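Local structure of natterin-like protein (Lethenteron camtschaticum, 6IUL) at residues N22-A27 against I123-Q128; A91-F94 against R100-F103; G217-M222 against G297-L302. The protein is a cytotoxic pore-forming immune protein of the lamprey that probably uses a jacalin-like lectin module to recognise target-cell glycans and an aerolysin-type module to perforate membranes. All blocks are in the same frame, centred on the assembly; numbering follows the deposited sequence.

Overall arrangement
From the N terminus, the chain first enters the jacalin-like lectin region. There interaction 1 closes a long loop, bringing the turn after strand 17-22 back against strand 124-131. Nested within it, interaction 2 is a local hairpin between strands 89-96 and 101-105; the two centres are about 19 Å apart and do not touch. Interaction 3 follows in series, in the aerolysin-type region, where strands 212-223 and 290-313 meet and close a second long loop of 74 residues, mostly strand. Its centre lies about 31 Å from the centre of interaction 1 and about 45 Å from that of interaction 2. Interactions 1 and 3 nevertheless reach the same large, curled sheet.

Interaction 1: residues N22-A27 against I123-Q128; sequences NGQENA and ICLGVQ
Gly23 and Leu125 hold the two segments together: the amide N of Gly23 donates to the carbonyl O of Leu125 at 2.8 Å, with an N-H...O angle of 160°. The same oxygen receives a CA-H...O contact from Asn22, whose CA lies opposite Gly126 in an antiparallel, non-hydrogen-bonded bridge. This is the tight part of the contact. The two CA atoms of the Asn22-Gly126 pair are 4.7 Å apart, and Gly126, with phi at 144°, adopts backbone angles that suit glycine. The Leu125 side chain packs in van der Waals contact against the Asn22 amide oxygen and the Gly23-Gln24 backbone. Its CB sits 3.6 Å from Asn22 OD1, while its two methyls lie against the turn, CD2 reaching to 4.1 Å from Gln24 N and CD1 to a similar distance from Gln24 CA.

Asn22 gives the turn its shape. With CG anti to the backbone N (chi1 -174°), the amide folds over the following residues, and OD1 accepts from Gln24 N at 2.7 Å, an Asx turn in which the donor stands well above the carbonyl plane. From the other end of the same amide, ND2 donates to Gln24 OE1 at 3.2 Å. Two bonds to Gln24, one to its backbone and one to its side chain, hold the amide's rotation.

Packing is looser at the partly exposed Gln24, whose CB comes only to 4.3 Å from Leu125 CD1. Around the contact, Arg53 bonds the carbonyl O of Asn22, and Leu125 and Gly126 pair through their backbones with Ile141 of strand 135-155. Leu125 and Gln24 also meet Thr6 of strand 6-12, while Gln24 and Ala27 touch Leu291 and Ala293 of strand 290-313, placing this lectin-region turn against the pore-forming part.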
ATOM      1  N   ASN A  22      10.830 -10.398  30.819  1.00 30.72           N
ATOM      2  CA  ASN A  22      11.076 -10.846  29.440  1.00 31.10           C
ATOM      3  C   ASN A  22       9.787 -10.908  28.655  1.00 30.83           C
ATOM      4  O   ASN A  22       8.865 -11.571  29.083  1.00 34.44           O
ATOM      5  CB  ASN A  22      11.706 -12.240  29.515  1.00 31.76           C
ATOM      6  CG  ASN A  22      12.151 -12.768  28.169  1.00 36.36           C
ATOM      7  OD1 ASN A  22      11.835 -12.197  27.145  1.00 42.98           O
ATOM      8  ND2 ASN A  22      12.906 -13.868  28.160  1.00 35.05           N
ATOM      9  N   GLY A  23       9.719 -10.246  27.507  1.00 28.96           N
ATOM     10  CA  GLY A  23       8.525 -10.294  26.638  1.00 29.53           C
ATOM     11  C   GLY A  23       8.532 -11.412  25.606  1.00 28.45           C
ATOM     12  O   GLY A  23       7.679 -11.452  24.708  1.00 29.40           O
ATOM     13  N   GLN A  24       9.485 -12.322  25.724  1.00 28.99           N
ATOM     14  CA  GLN A  24       9.669 -13.436  24.765  1.00 36.54           C
ATOM     15  C   GLN A  24       8.420 -14.178  24.307  1.00 39.93           C
ATOM     16  O   GLN A  24       8.263 -14.418  23.118  1.00 38.39           O
ATOM     17  CB  GLN A  24      10.613 -14.501  25.348  1.00 40.68           C
ATOM     18  CG  GLN A  24      11.107 -15.511  24.324  1.00 41.67           C
ATOM     19  CD  GLN A  24      12.450 -16.121  24.699  1.00 42.07           C
ATOM     20  OE1 GLN A  24      13.196 -15.565  25.498  1.00 47.19           O
ATOM     21  NE2 GLN A  24      12.746 -17.273  24.156  1.00 42.74           N
ATOM     22  N   GLU A  25       7.546 -14.526  25.236  1.00 41.71           N
ATOM     23  CA  GLU A  25       6.388 -15.396  24.931  1.00 46.64           C
ATOM     24  C   GLU A  25       5.395 -14.786  23.963  1.00 42.68           C
ATOM     25  O   GLU A  25       4.801 -15.522  23.173  1.00 45.96           O
ATOM     26  CB  GLU A  25       5.652 -15.789  26.197  1.00 52.73           C
ATOM     27  CG  GLU A  25       6.557 -16.583  27.126  1.00 67.51           C
ATOM     28  CD  GLU A  25       5.866 -17.088  28.403  1.00 80.14           C
ATOM     29  OE1 GLU A  25       4.676 -16.735  28.689  1.00 83.81           O
ATOM     30  OE2 GLU A  25       6.542 -17.860  29.124  1.00 74.79           O
ATOM     31  N   ASN A  26       5.217 -13.465  24.005  1.00 37.74           N
ATOM     32  CA  ASN A  26       4.293 -12.802  23.085  1.00 33.83           C
ATOM     33  C   ASN A  26       4.990 -11.762  22.229  1.00 32.60           C
ATOM     34  O   ASN A  26       4.350 -10.879  21.664  1.00 34.96           O
ATOM     35  CB  ASN A  26       3.115 -12.178  23.852  1.00 36.34           C
ATOM     36  CG  ASN A  26       3.564 -11.182  24.905  1.00 39.04           C
ATOM     37  OD1 ASN A  26       4.755 -11.095  25.221  1.00 38.83           O
ATOM     38  ND2 ASN A  26       2.621 -10.406  25.435  1.00 32.10           N
ATOM     39  N   ALA A  27       6.318 -11.860  22.152  1.00 34.83           N
ATOM     40  CA  ALA A  27       7.156 -10.925  21.374  1.00 34.32           C
ATOM     41  C   ALA A  27       6.946  -9.450  21.711  1.00 35.01           C
ATOM     42  O   ALA A  27       7.057  -8.567  20.854  1.00 34.43           O
ATOM     43  CB  ALA A  27       6.942 -11.159  19.881  1.00 42.22           C
ATOM     44  N   ILE A 123      16.809  -5.370  18.996  1.00 22.84           N
ATOM     45  CA  ILE A 123      15.445  -5.372  19.476  1.00 23.87           C
ATOM     46  C   ILE A 123      15.452  -6.037  20.830  1.00 21.73           C
ATOM     47  O   ILE A 123      15.753  -7.218  20.944  1.00 21.58           O
ATOM     48  CB  ILE A 123      14.507  -6.177  18.542  1.00 26.46           C
ATOM     49  CG1 ILE A 123      14.564  -5.715  17.079  1.00 30.23           C
ATOM     50  CG2 ILE A 123      13.107  -6.164  19.062  1.00 26.40           C
ATOM     51  CD1 ILE A 123      14.167  -4.312  16.907  1.00 38.05           C
ATOM     52  N   CYS A 124      15.097  -5.292  21.859  1.00 21.68           N
ATOM     53  CA  CYS A 124      15.216  -5.748  23.201  1.00 23.50           C
ATOM     54  C   CYS A 124      13.910  -6.310  23.755  1.00 24.24           C
ATOM     55  O   CYS A 124      12.844  -5.715  23.533  1.00 24.50           O
ATOM     56  CB  CYS A 124      15.711  -4.615  24.088  1.00 26.62           C
ATOM     57  SG  CYS A 124      15.894  -5.025  25.850  1.00 26.18           S
ATOM     58  N   LEU A 125      13.987  -7.472  24.429  1.00 23.60           N
ATOM     59  CA  LEU A 125      12.814  -8.125  25.004  1.00 23.64           C
ATOM     60  C   LEU A 125      12.663  -7.870  26.496  1.00 26.21           C
ATOM     61  O   LEU A 125      11.652  -8.273  27.088  1.00 25.09           O
ATOM     62  CB  LEU A 125      12.872  -9.635  24.799  1.00 27.13           C
ATOM     63  CG  LEU A 125      12.707 -10.182  23.374  1.00 29.39           C
ATOM     64  CD1 LEU A 125      13.101 -11.638  23.328  1.00 31.81           C
ATOM     65  CD2 LEU A 125      11.294  -9.952  22.879  1.00 31.13           C
ATOM     66  N   GLY A 126      13.627  -7.217  27.131  1.00 24.64           N
ATOM     67  CA  GLY A 126      13.535  -6.937  28.562  1.00 23.02           C
ATOM     68  C   GLY A 126      14.915  -7.032  29.223  1.00 25.59           C
ATOM     69  O   GLY A 126      15.971  -6.856  28.562  1.00 25.37           O
ATOM     70  N   VAL A 127      14.927  -7.347  30.521  1.00 26.50           N
ATOM     71  CA  VAL A 127      16.170  -7.402  31.308  1.00 26.46           C
ATOM     72  C   VAL A 127      16.241  -8.611  32.203  1.00 28.10           C
ATOM     73  O   VAL A 127      15.242  -9.225  32.488  1.00 28.13           O
ATOM     74  CB  VAL A 127      16.326  -6.176  32.213  1.00 28.40           C
ATOM     75  CG1 VAL A 127      16.425  -4.913  31.372  1.00 27.47           C
ATOM     76  CG2 VAL A 127      15.155  -6.089  33.197  1.00 26.98           C
ATOM     77  N   GLN A 128      17.444  -8.934  32.650  1.00 28.21           N
ATOM     78  CA  GLN A 128      17.629 -10.056  33.534  1.00 29.30           C
ATOM     79  C   GLN A 128      18.863  -9.804  34.342  1.00 28.27           C
ATOM     80  O   GLN A 128      19.867  -9.282  33.829  1.00 29.19           O
ATOM     81  CB  GLN A 128      17.800 -11.363  32.730  1.00 31.54           C
ATOM     82  CG  GLN A 128      17.893 -12.639  33.578  1.00 33.30           C
ATOM     83  CD  GLN A 128      17.633 -13.912  32.746  1.00 34.84           C
ATOM     84  OE1 GLN A 128      16.648 -13.994  32.021  1.00 31.16           O
ATOM     85  NE2 GLN A 128      18.540 -14.881  32.844  1.00 26.71           N
TER

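Interaction 2: residues A91-F94 against R100-F103; sequences AIKF and REFF
The Phe94 ring takes Phe102 CB over one face, a CH-pi contact with the carbon 3.8 Å from the ring centroid. The two rings themselves meet obliquely, their planes at 33°, with Phe94 CE2 3.6 Å from Phe102 CD2. Phe94 CG stands between its own backbone N and carbonyl carbon (chi1 60°), which brings the ring over to Phe102 on the adjacent strand. On the other side of the hairpin, the Phe103 ring has the Lys93 chain over one face, CD above its rim, and the carbonyl O of Ile92 at its edge, in plane, 3.4 Å from Phe103 CD1.

Lys93 runs extended from CG onward, so its methylenes pass Phe103 and its end arrives beside Glu101. There Lys93 CE is 3.4 Å from Glu101 OE1, but the salt bridge is long, Lys93 NZ to Glu101 OE1 being 3.9 Å. The ammonium also lies above Phe103, too far for more than a weak cation-pi attraction.

Between these two faces, Phe94 and Phe102 form an antiparallel hydrogen-bonded pair (Phe94 N to Phe102 O and Phe102 N to Phe94 O, each 2.9 Å), and Lys93 and Phe103 the adjoining non-hydrogen-bonded pair. Leu33, met by both buried rings, and Val35, met by Phe102, put this aromatic face against strand 30-37 of the second four-stranded sheet, as in the beta-prism of jacalin-like lectins.

Aromatic packing thus secures one face of the hairpin, while the other combines an exposed ring, an aliphatic chain and a charge pair that probably adds little to what the backbone bonds and packing already give.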
ATOM      1  N   ALA A  91      26.965   1.440  35.499  1.00 29.82           N
ATOM      2  CA  ALA A  91      26.468   2.324  34.480  1.00 28.55           C
ATOM      3  C   ALA A  91      25.864   1.567  33.310  1.00 27.49           C
ATOM      4  O   ALA A  91      26.247   0.449  33.025  1.00 24.13           O
ATOM      5  CB  ALA A  91      27.611   3.207  33.978  1.00 32.23           C
ATOM      6  N   ILE A  92      24.948   2.242  32.620  1.00 28.25           N
ATOM      7  CA  ILE A  92      24.344   1.779  31.390  1.00 26.05           C
ATOM      8  C   ILE A  92      24.422   2.915  30.360  1.00 27.09           C
ATOM      9  O   ILE A  92      24.061   4.051  30.633  1.00 25.70           O
ATOM     10  CB  ILE A  92      22.852   1.496  31.607  1.00 26.53           C
ATOM     11  CG1 ILE A  92      22.663   0.402  32.648  1.00 27.54           C
ATOM     12  CG2 ILE A  92      22.166   1.118  30.290  1.00 27.23           C
ATOM     13  CD1 ILE A  92      21.263   0.352  33.227  1.00 28.22           C
ATOM     14  N   LYS A  93      24.900   2.600  29.168  1.00 26.47           N
ATOM     15  CA  LYS A  93      24.819   3.504  28.064  1.00 28.54           C
ATOM     16  C   LYS A  93      24.320   2.796  26.798  1.00 25.27           C
ATOM     17  O   LYS A  93      24.834   1.755  26.434  1.00 25.51           O
ATOM     18  CB  LYS A  93      26.199   4.083  27.793  1.00 32.09           C
ATOM     19  CG  LYS A  93      26.217   5.045  26.618  1.00 35.52           C
ATOM     20  CD  LYS A  93      27.565   5.729  26.502  1.00 46.20           C
ATOM     21  CE  LYS A  93      27.586   6.660  25.304  1.00 53.27           C
ATOM     22  NZ  LYS A  93      28.945   7.263  25.172  1.00 68.55           N
ATOM     23  N   PHE A  94      23.364   3.413  26.096  1.00 23.57           N
ATOM     24  CA  PHE A  94      23.068   2.944  24.751  1.00 25.93           C
ATOM     25  C   PHE A  94      22.844   4.065  23.788  1.00 25.00           C
ATOM     26  O   PHE A  94      22.549   5.163  24.182  1.00 24.24           O
ATOM     27  CB  PHE A  94      21.896   1.939  24.728  1.00 25.13           C
ATOM     28  CG  PHE A  94      20.584   2.495  25.254  1.00 25.05           C
ATOM     29  CD1 PHE A  94      19.790   3.277  24.433  1.00 27.02           C
ATOM     30  CD2 PHE A  94      20.094   2.120  26.486  1.00 23.46           C
ATOM     31  CE1 PHE A  94      18.528   3.730  24.852  1.00 25.85           C
ATOM     32  CE2 PHE A  94      18.850   2.584  26.937  1.00 25.29           C
ATOM     33  CZ  PHE A  94      18.054   3.406  26.119  1.00 24.29           C
ATOM     34  N   ARG A 100      19.896   8.689  19.023  1.00 37.33           N
ATOM     35  CA  ARG A 100      19.616   9.204  20.368  1.00 34.46           C
ATOM     36  C   ARG A 100      20.361   8.382  21.422  1.00 32.65           C
ATOM     37  O   ARG A 100      20.539   7.155  21.289  1.00 31.56           O
ATOM     38  CB  ARG A 100      18.143   9.184  20.648  1.00 36.85           C
ATOM     39  CG  ARG A 100      17.322  10.047  19.692  1.00 38.96           C
ATOM     40  CD  ARG A 100      15.865   9.697  19.808  1.00 39.94           C
ATOM     41  NE  ARG A 100      15.359  10.028  21.106  1.00 49.79           N
ATOM     42  CZ  ARG A 100      14.359   9.413  21.742  1.00 49.07           C
ATOM     43  NH1 ARG A 100      13.764   8.343  21.249  1.00 41.31           N
ATOM     44  NH2 ARG A 100      13.992   9.868  22.931  1.00 57.66           N
ATOM     45  N   GLU A 101      20.777   9.053  22.477  1.00 31.83           N
ATOM     46  CA  GLU A 101      21.675   8.477  23.457  1.00 34.26           C
ATOM     47  C   GLU A 101      21.056   8.487  24.858  1.00 34.64           C
ATOM     48  O   GLU A 101      20.344   9.422  25.233  1.00 35.13           O
ATOM     49  CB  GLU A 101      22.985   9.230  23.472  1.00 37.56           C
ATOM     50  CG  GLU A 101      24.036   8.589  24.387  1.00 48.70           C
ATOM     51  CD  GLU A 101      25.392   9.358  24.481  1.00 56.19           C
ATOM     52  OE1 GLU A 101      25.859   9.609  25.638  1.00 54.18           O
ATOM     53  OE2 GLU A 101      26.021   9.658  23.413  1.00 57.97           O
ATOM     54  N   PHE A 102      21.290   7.412  25.616  1.00 29.23           N
ATOM     55  CA  PHE A 102      20.858   7.355  26.998  1.00 27.71           C
ATOM     56  C   PHE A 102      22.022   6.876  27.852  1.00 27.38           C
ATOM     57  O   PHE A 102      22.659   5.854  27.503  1.00 25.95           O
ATOM     58  CB  PHE A 102      19.665   6.397  27.179  1.00 27.58           C
ATOM     59  CG  PHE A 102      19.222   6.274  28.619  1.00 29.19           C
ATOM     60  CD1 PHE A 102      18.508   7.327  29.255  1.00 29.50           C
ATOM     61  CD2 PHE A 102      19.571   5.171  29.361  1.00 27.86           C
ATOM     62  CE1 PHE A 102      18.105   7.210  30.568  1.00 28.23           C
ATOM     63  CE2 PHE A 102      19.204   5.061  30.704  1.00 28.52           C
ATOM     64  CZ  PHE A 102      18.466   6.054  31.302  1.00 29.27           C
ATOM     65  N   PHE A 103      22.300   7.595  28.943  1.00 25.19           N
ATOM     66  CA  PHE A 103      23.490   7.317  29.744  1.00 27.80           C
ATOM     67  C   PHE A 103      23.184   7.556  31.204  1.00 29.27           C
ATOM     68  O   PHE A 103      22.875   8.671  31.585  1.00 28.80           O
ATOM     69  CB  PHE A 103      24.641   8.245  29.323  1.00 30.90           C
ATOM     70  CG  PHE A 103      26.004   7.868  29.908  1.00 36.05           C
ATOM     71  CD1 PHE A 103      26.276   6.577  30.366  1.00 34.41           C
ATOM     72  CD2 PHE A 103      27.032   8.791  29.939  1.00 42.24           C
ATOM     73  CE1 PHE A 103      27.499   6.249  30.876  1.00 37.23           C
ATOM     74  CE2 PHE A 103      28.298   8.461  30.428  1.00 44.22           C
ATOM     75  CZ  PHE A 103      28.534   7.190  30.892  1.00 44.86           C
TER

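Interaction 3: residues G217-M222 against G297-L302; sequences GIPEVM and GIYKGL
Ile218 reaches Tyr299 first: its side chain crosses that of Tyr299 at about a right angle, with Ile218 CG2 3.7 Å from Tyr299 OH. Next comes Pro219, which carries most of the contact. Its ring approaches from the direction opposite to the tyrosine side chain and sits over one face of the aromatic ring: CG is 3.9 Å from the centroid, 27° off the normal, and offset toward the rim on the CE2 side. This is a CH-pi contact, extended by Pro219 CD, which lies 3.5 Å from Tyr299 CZ. Tyr299 spans the space between the strands because its CG is anti to the backbone N (chi1 176°).

The carbonyl O of Pro219 then accepts from a water at 2.9 Å, and that water lies at the edge of the phenol ring, 2.6 Å from Tyr299 OH. Trp200 also meets the ring.

The CA atoms come no nearer than 7.7 Å (Pro219 to Gly301), so within the aerolysin-type region these strands meet through side chains and water rather than as sheet neighbours, while Ser198 of strand 184-200 and the water satisfy the hydroxyl of the buried Tyr299.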
ATOM      1  N   GLY A 217      -3.989 -17.460   2.986  1.00 37.80           N
ATOM      2  CA  GLY A 217      -4.919 -17.168   1.921  1.00 41.44           C
ATOM      3  C   GLY A 217      -5.842 -16.045   2.325  1.00 46.07           C
ATOM      4  O   GLY A 217      -5.979 -15.741   3.490  1.00 48.15           O
ATOM      5  N   ILE A 218      -6.529 -15.451   1.357  1.00 50.68           N
ATOM      6  CA  ILE A 218      -7.437 -14.343   1.657  1.00 50.28           C
ATOM      7  C   ILE A 218      -8.873 -14.861   1.758  1.00 50.36           C
ATOM      8  O   ILE A 218      -9.317 -15.654   0.918  1.00 62.98           O
ATOM      9  CB  ILE A 218      -7.302 -13.243   0.575  1.00 54.67           C
ATOM     10  CG1 ILE A 218      -6.009 -12.445   0.809  1.00 62.33           C
ATOM     11  CG2 ILE A 218      -8.499 -12.311   0.575  1.00 53.07           C
ATOM     12  CD1 ILE A 218      -5.680 -11.446  -0.280  1.00 68.90           C
ATOM     13  N   PRO A 219      -9.609 -14.433   2.796  1.00 48.62           N
ATOM     14  CA  PRO A 219     -11.031 -14.759   2.893  1.00 45.70           C
ATOM     15  C   PRO A 219     -11.816 -14.199   1.702  1.00 49.11           C
ATOM     16  O   PRO A 219     -11.672 -13.021   1.331  1.00 46.44           O
ATOM     17  CB  PRO A 219     -11.470 -14.089   4.199  1.00 44.24           C
ATOM     18  CG  PRO A 219     -10.216 -14.025   4.996  1.00 44.55           C
ATOM     19  CD  PRO A 219      -9.120 -13.771   4.009  1.00 46.64           C
ATOM     20  N   GLU A 220     -12.626 -15.066   1.109  1.00 51.72           N
ATOM     21  CA  GLU A 220     -13.382 -14.728  -0.090  1.00 57.52           C
ATOM     22  C   GLU A 220     -14.798 -15.238   0.109  1.00 56.77           C
ATOM     23  O   GLU A 220     -15.084 -16.074   0.977  1.00 47.68           O
ATOM     24  CB  GLU A 220     -12.750 -15.389  -1.342  1.00 54.84           C
ATOM     25  CG  GLU A 220     -11.395 -14.831  -1.752  1.00 61.63           C
ATOM     26  CD  GLU A 220     -10.719 -15.619  -2.868  1.00 67.92           C
ATOM     27  OE1 GLU A 220     -11.269 -16.666  -3.311  1.00 70.19           O
ATOM     28  OE2 GLU A 220      -9.621 -15.184  -3.290  1.00 73.59           O
ATOM     29  N   VAL A 221     -15.674 -14.789  -0.773  1.00 51.46           N
ATOM     30  CA  VAL A 221     -17.038 -15.242  -0.803  1.00 53.61           C
ATOM     31  C   VAL A 221     -17.205 -16.282  -1.910  1.00 55.85           C
ATOM     32  O   VAL A 221     -16.568 -16.203  -2.937  1.00 50.93           O
ATOM     33  CB  VAL A 221     -17.956 -14.039  -0.992  1.00 54.98           C
ATOM     34  CG1 VAL A 221     -19.296 -14.441  -1.575  1.00 65.39           C
ATOM     35  CG2 VAL A 221     -18.138 -13.316   0.333  1.00 52.98           C
ATOM     36  N   MET A 222     -18.061 -17.267  -1.671  1.00 59.22           N
ATOM     37  CA  MET A 222     -18.246 -18.398  -2.571  1.00 62.96           C
ATOM     38  C   MET A 222     -19.741 -18.667  -2.775  1.00 65.44           C
ATOM     39  O   MET A 222     -20.529 -18.684  -1.817  1.00 57.98           O
ATOM     40  CB  MET A 222     -17.570 -19.623  -1.944  1.00 71.83           C
ATOM     41  CG  MET A 222     -17.837 -20.959  -2.609  1.00 75.11           C
ATOM     42  SD  MET A 222     -17.117 -22.288  -1.616  1.00 82.29           S
ATOM     43  CE  MET A 222     -15.545 -22.479  -2.468  1.00 87.79           C
ATOM     44  N   GLY A 297      -6.453 -11.858  16.814  1.00 39.16           N
ATOM     45  CA  GLY A 297      -6.849 -10.502  16.363  1.00 40.14           C
ATOM     46  C   GLY A 297      -8.086 -10.511  15.483  1.00 41.66           C
ATOM     47  O   GLY A 297      -8.875 -11.462  15.524  1.00 42.77           O
ATOM     48  N   ILE A 298      -8.286  -9.455  14.715  1.00 38.61           N
ATOM     49  CA  ILE A 298      -9.405  -9.392  13.803  1.00 39.27           C
ATOM     50  C   ILE A 298      -8.961  -9.087  12.351  1.00 39.92           C
ATOM     51  O   ILE A 298      -8.067  -8.286  12.104  1.00 37.83           O
ATOM     52  CB  ILE A 298     -10.485  -8.394  14.277  1.00 46.43           C
ATOM     53  CG1 ILE A 298     -10.012  -6.968  14.150  1.00 59.01           C
ATOM     54  CG2 ILE A 298     -10.944  -8.669  15.733  1.00 42.43           C
ATOM     55  CD1 ILE A 298     -11.061  -5.940  14.560  1.00 68.20           C
ATOM     56  N   TYR A 299      -9.609  -9.746  11.406  1.00 36.73           N
ATOM     57  CA  TYR A 299      -9.429  -9.546   9.986  1.00 35.01           C
ATOM     58  C   TYR A 299     -10.565  -8.733   9.450  1.00 38.69           C
ATOM     59  O   TYR A 299     -11.744  -9.052   9.673  1.00 41.91           O
ATOM     60  CB  TYR A 299      -9.311 -10.875   9.231  1.00 31.36           C
ATOM     61  CG  TYR A 299      -9.227 -10.720   7.733  1.00 34.68           C
ATOM     62  CD1 TYR A 299      -8.015 -10.475   7.100  1.00 33.48           C
ATOM     63  CD2 TYR A 299     -10.380 -10.764   6.936  1.00 33.59           C
ATOM     64  CE1 TYR A 299      -7.934 -10.308   5.738  1.00 35.47           C
ATOM     65  CE2 TYR A 299     -10.309 -10.606   5.559  1.00 33.16           C
ATOM     66  CZ  TYR A 299      -9.089 -10.378   4.958  1.00 34.11           C
ATOM     67  OH  TYR A 299      -8.987 -10.196   3.599  1.00 32.14           O
ATOM     68  N   LYS A 300     -10.198  -7.656   8.762  1.00 38.09           N
ATOM     69  CA  LYS A 300     -11.121  -6.786   8.070  1.00 42.66           C
ATOM     70  C   LYS A 300     -10.769  -6.872   6.582  1.00 43.24           C
ATOM     71  O   LYS A 300      -9.615  -6.679   6.174  1.00 40.73           O
ATOM     72  CB  LYS A 300     -10.990  -5.346   8.550  1.00 48.37           C
ATOM     73  CG  LYS A 300     -11.674  -5.065   9.872  1.00 58.41           C
ATOM     74  CD  LYS A 300     -11.836  -3.573  10.131  1.00 68.87           C
ATOM     75  CE  LYS A 300     -12.603  -3.322  11.427  1.00 74.33           C
ATOM     76  NZ  LYS A 300     -14.065  -3.607  11.277  1.00 79.41           N
ATOM     77  N   GLY A 301     -11.770  -7.161   5.768  1.00 40.50           N
ATOM     78  CA  GLY A 301     -11.568  -7.250   4.353  1.00 41.40           C
ATOM     79  C   GLY A 301     -12.700  -6.626   3.557  1.00 36.74           C
ATOM     80  O   GLY A 301     -13.777  -6.399   4.058  1.00 34.95           O
ATOM     81  N   LEU A 302     -12.417  -6.386   2.288  1.00 36.77           N
ATOM     82  CA  LEU A 302     -13.409  -6.026   1.309  1.00 37.88           C
ATOM     83  C   LEU A 302     -13.173  -6.912   0.096  1.00 35.46           C
ATOM     84  O   LEU A 302     -12.043  -7.016  -0.404  1.00 33.54           O
ATOM     85  CB  LEU A 302     -13.281  -4.560   0.922  1.00 42.65           C
ATOM     86  CG  LEU A 302     -14.267  -4.075  -0.173  1.00 42.17           C
ATOM     87  CD1 LEU A 302     -15.703  -4.261   0.299  1.00 41.46           C
ATOM     88  CD2 LEU A 302     -14.069  -2.598  -0.491  1.00 38.51           C
TER
HETATM   89  O   HOH W   1     -11.009 -10.326   1.989  1.00 34.73           O